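Local coordinates for M152 protein (PDB 4G59) that is an MHC class I-like immune-evasion glycoprotein of mouse cytomegalovirus that probably binds RAE-1 ligands of the receptor NKG2D, keeping infected cells from being recognised, at residues S38-L41 / S45-F48; F59-V64 / T169-K174. All blocks are in the same frame, centred on the assembly; numbering follows the deposited sequence.

Contact 1: residues S38-L41 / S45-F48; sequences SINL and SDIF
The CD1 methyl of Ile-39 lies obliquely against the ring of Phe-48, 4.0 Å from CD2, and also reaches back to the Phe-48 CB. The two side chains stand on the same face of the sheet because Ile-39 and Phe-48 form an antiparallel hydrogen-bonded pair, and the pairing is a classic beta bulge in the turn from strand 34-40 to strand 48-50: Ile-47 and Phe-48 together face the single residue Ile-39. The carbonyl of Ile-39 shows how this works. Its O takes a bond from Ile-47 N at 3.0 Å, nearly along the C=O axis, and a weak one from Phe-48 N at 3.4 Å, so one oxygen serves two successive amides. In return Ile-39 N gives its hydrogen to Phe-48 O over 2.8 Å, the donor tilted 22° from the carbonyl plane. The same Phe-48 O meets the CA of Ser-38 in a short C-H...O contact of 3.0 Å.

Beyond the bulge the apolar layer continues. Ile-47 CG1 stands beside its backbone N (chi1 -61°) and chi2 is extended, which brings Ile-47 CD1 to 3.7 Å from Leu-41 CG and almost as near to Leu-41 CD1. Helix 161-178 packs on this cluster: Trp-168 touches both isoleucines, and Cys-172 meets Leu-41. Polar groups lie on another side of the turn, around Asp-46, which Met-225 of strand 220-225, from a separate four-stranded sheet, also touches. The Asp-46 carboxylate comes in across strand 34-40, between Ser-38 and Asn-40, and a salt bridge from OD2 to Arg-49 NE holds it, while OD2 also comes within 3.9 Å of Ser-38 CB. Nearer the turn, Asn-40 CB rests 3.4 Å from the backbone O of Ser-45.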
loop_
_atom_site.group_PDB
_atom_site.type_symbol
_atom_site.label_atom_id
_atom_site.label_comp_id
_atom_site.label_asym_id
_atom_site.label_seq_id
_atom_site.Cartn_x
_atom_site.Cartn_y
_atom_site.Cartn_z
ATOM N N SER B 38 -10.026 8.191 -1.472
ATOM C CA SER B 38 -9.972 7.596 -2.804
ATOM C C SER B 38 -11.315 7.027 -3.206
ATOM O O SER B 38 -12.073 6.524 -2.365
ATOM C CB SER B 38 -8.959 6.465 -2.856
ATOM O OG SER B 38 -9.408 5.425 -2.014
ATOM N N ILE B 39 -11.613 7.111 -4.499
ATOM C CA ILE B 39 -12.793 6.435 -5.043
ATOM C C ILE B 39 -12.353 5.422 -6.103
ATOM O O ILE B 39 -11.413 5.685 -6.873
ATOM C CB ILE B 39 -13.739 7.423 -5.709
ATOM C CG1 ILE B 39 -14.118 8.536 -4.739
ATOM C CG2 ILE B 39 -14.967 6.703 -6.236
ATOM C CD1 ILE B 39 -14.582 9.792 -5.441
ATOM N N ASN B 40 -13.029 4.271 -6.148
ATOM C CA ASN B 40 -12.805 3.333 -7.236
ATOM C C ASN B 40 -14.096 2.611 -7.589
ATOM O O ASN B 40 -15.072 2.668 -6.836
ATOM C CB ASN B 40 -11.667 2.350 -6.903
ATOM C CG ASN B 40 -12.013 1.417 -5.752
ATOM O OD1 ASN B 40 -12.559 0.318 -5.965
ATOM N ND2 ASN B 40 -11.687 1.838 -4.515
ATOM N N LEU B 41 -14.110 1.965 -8.747
ATOM C CA LEU B 41 -15.260 1.193 -9.205
ATOM C C LEU B 41 -14.878 -0.254 -9.001
ATOM O O LEU B 41 -13.724 -0.513 -8.696
ATOM C CB LEU B 41 -15.549 1.504 -10.677
ATOM C CG LEU B 41 -16.059 2.925 -10.871
ATOM C CD1 LEU B 41 -16.347 3.215 -12.337
ATOM C CD2 LEU B 41 -17.333 3.106 -10.050
ATOM N N SER B 45 -8.825 0.419 -10.524
ATOM C CA SER B 45 -7.928 0.852 -9.449
ATOM C C SER B 45 -8.431 2.243 -9.062
ATOM O O SER B 45 -9.534 2.613 -9.473
ATOM C CB SER B 45 -6.496 0.896 -9.956
ATOM O OG SER B 45 -6.415 1.704 -11.109
ATOM N N ASP B 46 -7.692 3.034 -8.295
ATOM C CA ASP B 46 -8.283 4.321 -7.911
ATOM C C ASP B 46 -8.437 5.258 -9.094
ATOM O O ASP B 46 -7.490 5.479 -9.876
ATOM C CB ASP B 46 -7.517 5.041 -6.801
ATOM C CG ASP B 46 -7.302 4.193 -5.582
ATOM O OD1 ASP B 46 -8.108 3.276 -5.312
ATOM O OD2 ASP B 46 -6.298 4.465 -4.889
ATOM N N ILE B 47 -9.644 5.789 -9.237
ATOM C CA ILE B 47 -9.919 6.796 -10.264
ATOM C C ILE B 47 -9.695 8.210 -9.691
ATOM O O ILE B 47 -9.190 9.125 -10.375
ATOM C CB ILE B 47 -11.344 6.636 -10.801
ATOM C CG1 ILE B 47 -11.499 5.250 -11.442
ATOM C CG2 ILE B 47 -11.685 7.719 -11.801
ATOM C CD1 ILE B 47 -12.979 4.822 -11.664
ATOM N N PHE B 48 -10.062 8.383 -8.423
ATOM C CA PHE B 48 -9.788 9.638 -7.738
ATOM C C PHE B 48 -9.092 9.359 -6.421
ATOM O O PHE B 48 -9.484 8.439 -5.680
ATOM C CB PHE B 48 -11.071 10.410 -7.498
ATOM C CG PHE B 48 -10.860 11.712 -6.792
ATOM C CD1 PHE B 48 -10.345 12.811 -7.476
ATOM C CD2 PHE B 48 -11.183 11.852 -5.444
ATOM C CE1 PHE B 48 -10.149 14.032 -6.827
ATOM C CE2 PHE B 48 -10.985 13.058 -4.795
ATOM C CZ PHE B 48 -10.468 14.149 -5.490
#

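Contact 2: residues F59-V64 / T169-K174; sequences FPWMNV and TSFCRK. With NAG (2-acetamido-2-deoxy-beta-D-glucopyranose), chain E.
Trp-61 lays one face of its indole against the aliphatic part of Lys-174, whose CG stands 3.7 Å from the centroid of the five-membered ring and only 18° off its normal, a CH-pi contact. The lysine chain bends at chi2 (68°), which folds CE back along the indole to 3.8 Å from the Trp-61 CB. On the opposite face the indole meets Phe-59 CB, so its rotation is restrained from both sides. Its far rim touches Phe-171: Trp-61 CZ3 lies 3.9 Å from Phe-171 CD1, with the benzyl group near the indole plane and the two six-membered rings inclined at 56°. Met-62 takes the next place, with CG over the centre of the Phe-171 ring and SD above the same face, 5.1 Å from the centroid, a Met-aromatic contact at long range. Its methyl turns to the rim, Met-62 CE being 4.1 Å from Phe-171 CE2.

These side chains pin the loop between strand 56-57 and helix 68-89 to helix 161-178, one of the long helices of the MHC class I-like platform. The loop owes its shape to a type I beta turn closed by Met-62 N on Phe-59 O at 2.8 Å. Trp-168, one helical turn earlier, sets its ring edge-to-face with Phe-171, while Ile-175 and Met-178 extend the helix surface along the indole. Cys-172, on the side away from the loop, is tied by a disulfide to Cys-18. Farther along the loop, Asn-63 turns its end away from the helix and carries the N-linked sugar, ND2 being joined to NAG C1 by a 1.4 Å bond.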
loop_
_atom_site.group_PDB
_atom_site.type_symbol
_atom_site.label_atom_id
_atom_site.label_comp_id
_atom_site.label_asym_id
_atom_site.label_seq_id
_atom_site.Cartn_x
_atom_site.Cartn_y
_atom_site.Cartn_z
ATOM N N PHE B 59 -7.422 11.631 -13.414
ATOM C CA PHE B 59 -7.093 11.483 -14.815
ATOM C C PHE B 59 -7.518 12.725 -15.588
ATOM O O PHE B 59 -8.463 13.402 -15.183
ATOM C CB PHE B 59 -7.682 10.169 -15.341
ATOM C CG PHE B 59 -7.057 8.958 -14.691
ATOM C CD1 PHE B 59 -5.974 8.319 -15.286
ATOM C CD2 PHE B 59 -7.496 8.513 -13.449
ATOM C CE1 PHE B 59 -5.371 7.236 -14.674
ATOM C CE2 PHE B 59 -6.890 7.438 -12.826
ATOM C CZ PHE B 59 -5.832 6.797 -13.432
ATOM N N PRO B 60 -6.797 13.047 -16.677
ATOM C CA PRO B 60 -6.964 14.331 -17.376
ATOM C C PRO B 60 -8.354 14.519 -17.974
ATOM O O PRO B 60 -8.734 15.661 -18.259
ATOM C CB PRO B 60 -5.894 14.279 -18.489
ATOM C CG PRO B 60 -5.566 12.812 -18.660
ATOM C CD PRO B 60 -5.734 12.220 -17.275
ATOM N N TRP B 61 -9.086 13.422 -18.164
ATOM C CA TRP B 61 -10.466 13.489 -18.631
ATOM C C TRP B 61 -11.467 13.721 -17.505
ATOM O O TRP B 61 -12.681 13.700 -17.756
ATOM C CB TRP B 61 -10.872 12.212 -19.395
ATOM C CG TRP B 61 -10.326 10.940 -18.815
ATOM C CD1 TRP B 61 -9.188 10.303 -19.200
ATOM C CD2 TRP B 61 -10.893 10.148 -17.754
ATOM N NE1 TRP B 61 -9.004 9.167 -18.449
ATOM C CE2 TRP B 61 -10.036 9.045 -17.555
ATOM C CE3 TRP B 61 -12.032 10.267 -16.955
ATOM C CZ2 TRP B 61 -10.285 8.056 -16.581
ATOM C CZ3 TRP B 61 -12.281 9.271 -15.972
ATOM C CH2 TRP B 61 -11.405 8.188 -15.802
ATOM N N MET B 62 -10.991 13.905 -16.271
ATOM C CA MET B 62 -11.897 14.238 -15.165
ATOM C C MET B 62 -11.779 15.717 -14.822
ATOM O O MET B 62 -10.672 16.243 -14.663
ATOM C CB MET B 62 -11.557 13.460 -13.892
ATOM C CG MET B 62 -11.732 11.964 -13.943
ATOM S SD MET B 62 -10.990 11.171 -12.486
ATOM C CE MET B 62 -12.120 11.821 -11.230
ATOM N N ASN B 63 -12.920 16.362 -14.625
ATOM C CA ASN B 63 -12.916 17.707 -14.095
ATOM C C ASN B 63 -13.128 17.550 -12.596
ATOM O O ASN B 63 -14.219 17.201 -12.146
ATOM C CB ASN B 63 -14.040 18.538 -14.712
ATOM C CG ASN B 63 -14.063 19.962 -14.192
ATOM O OD1 ASN B 63 -13.228 20.351 -13.376
ATOM N ND2 ASN B 63 -15.024 20.747 -14.665
ATOM N N VAL B 64 -12.076 17.809 -11.827
ATOM C CA VAL B 64 -12.128 17.679 -10.368
ATOM C C VAL B 64 -13.084 18.691 -9.717
ATOM O O VAL B 64 -13.803 18.361 -8.762
ATOM C CB VAL B 64 -10.705 17.751 -9.745
ATOM C CG1 VAL B 64 -9.956 18.983 -10.247
ATOM C CG2 VAL B 64 -10.769 17.726 -8.225
ATOM N N THR B 169 -20.821 6.477 -14.246
ATOM C CA THR B 169 -21.019 5.635 -15.431
ATOM C C THR B 169 -20.218 6.219 -16.586
ATOM O O THR B 169 -19.571 5.498 -17.336
ATOM C CB THR B 169 -22.502 5.502 -15.794
ATOM O OG1 THR B 169 -23.162 4.740 -14.772
ATOM C CG2 THR B 169 -22.671 4.820 -17.160
ATOM N N SER B 170 -20.234 7.539 -16.690
ATOM C CA SER B 170 -19.457 8.269 -17.688
ATOM C C SER B 170 -17.943 8.056 -17.503
ATOM O O SER B 170 -17.190 7.897 -18.475
ATOM C CB SER B 170 -19.832 9.748 -17.607
ATOM O OG SER B 170 -18.835 10.568 -18.179
ATOM N N PHE B 171 -17.488 8.036 -16.257
ATOM C CA PHE B 171 -16.069 7.815 -16.010
ATOM C C PHE B 171 -15.715 6.381 -16.342
ATOM O O PHE B 171 -14.666 6.109 -16.932
ATOM C CB PHE B 171 -15.720 8.099 -14.555
ATOM C CG PHE B 171 -15.822 9.547 -14.176
ATOM C CD1 PHE B 171 -15.861 10.528 -15.148
ATOM C CD2 PHE B 171 -15.872 9.922 -12.838
ATOM C CE1 PHE B 171 -15.945 11.868 -14.789
ATOM C CE2 PHE B 171 -15.950 11.249 -12.473
ATOM C CZ PHE B 171 -15.990 12.225 -13.441
ATOM N N CYS B 172 -16.593 5.461 -15.954
ATOM C CA CYS B 172 -16.394 4.048 -16.280
ATOM C C CYS B 172 -16.299 3.804 -17.789
ATOM O O CYS B 172 -15.435 3.056 -18.237
ATOM C CB CYS B 172 -17.494 3.169 -15.679
ATOM S SG CYS B 172 -17.067 1.424 -15.657
ATOM N N ARG B 173 -17.204 4.410 -18.555
ATOM C CA ARG B 173 -17.227 4.214 -20.000
ATOM C C ARG B 173 -15.975 4.795 -20.666
ATOM O O ARG B 173 -15.461 4.219 -21.641
ATOM C CB ARG B 173 -18.491 4.833 -20.612
ATOM C CG ARG B 173 -19.850 4.219 -20.205
ATOM C CD ARG B 173 -20.937 4.972 -20.993
ATOM N NE ARG B 173 -22.343 4.875 -20.570
ATOM C CZ ARG B 173 -23.005 3.751 -20.308
ATOM N NH1 ARG B 173 -22.399 2.558 -20.324
ATOM N NH2 ARG B 173 -24.284 3.827 -19.981
ATOM N N LYS B 174 -15.482 5.921 -20.142
ATOM C CA LYS B 174 -14.232 6.519 -20.637
ATOM C C LYS B 174 -13.052 5.549 -20.453
ATOM O O LYS B 174 -12.222 5.366 -21.358
ATOM C CB LYS B 174 -13.956 7.863 -19.947
ATOM C CG LYS B 174 -12.668 8.545 -20.374
ATOM C CD LYS B 174 -12.744 9.010 -21.825
ATOM C CE LYS B 174 -11.513 9.811 -22.212
ATOM N NZ LYS B 174 -11.633 10.341 -23.603
HETATM C C1 NAG E . -15.104 22.073 -14.384
HETATM C C2 NAG E . -15.573 23.163 -13.429
HETATM C C3 NAG E . -15.746 24.466 -14.195
HETATM C C4 NAG E . -14.425 24.786 -14.870
HETATM C C5 NAG E . -14.061 23.624 -15.784
HETATM C C6 NAG E . -12.778 23.910 -16.554
HETATM C C7 NAG E . -17.956 23.422 -13.036
HETATM C C8 NAG E . -19.175 22.917 -12.321
HETATM N N2 NAG E . -16.819 22.774 -12.799
HETATM O O3 NAG E . -16.086 25.503 -13.305
HETATM O O4 NAG E . -14.549 25.968 -15.626
HETATM O O5 NAG E . -13.889 22.474 -14.986
HETATM O O6 NAG E . -12.463 22.804 -17.370
HETATM O O7 NAG E . -18.034 24.386 -13.797
#

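In the fold
Along the chain the two come in succession, both segments of contact 1 preceding those of contact 2, and their centres lie 11 Å apart within the MHC class I-like N-terminal domain. Contact 1 belongs to the edge region of the eight-stranded sheet, its centre about 6 Å from the centre of the chain; the centre of contact 2 lies about 16 Å from the centre of the chain, where the loop following strand 56-57 reaches helix 161-178. The two meet directly: Ile-47 O packs 3.4 Å from Met-62 SD and 3.6 Å from Phe-59 CD2. The loop after strand 56-57 is therefore packed both on the bulged turn that follows strand 34-40 and on helix 161-178, making sheet, loop and helix continuous here.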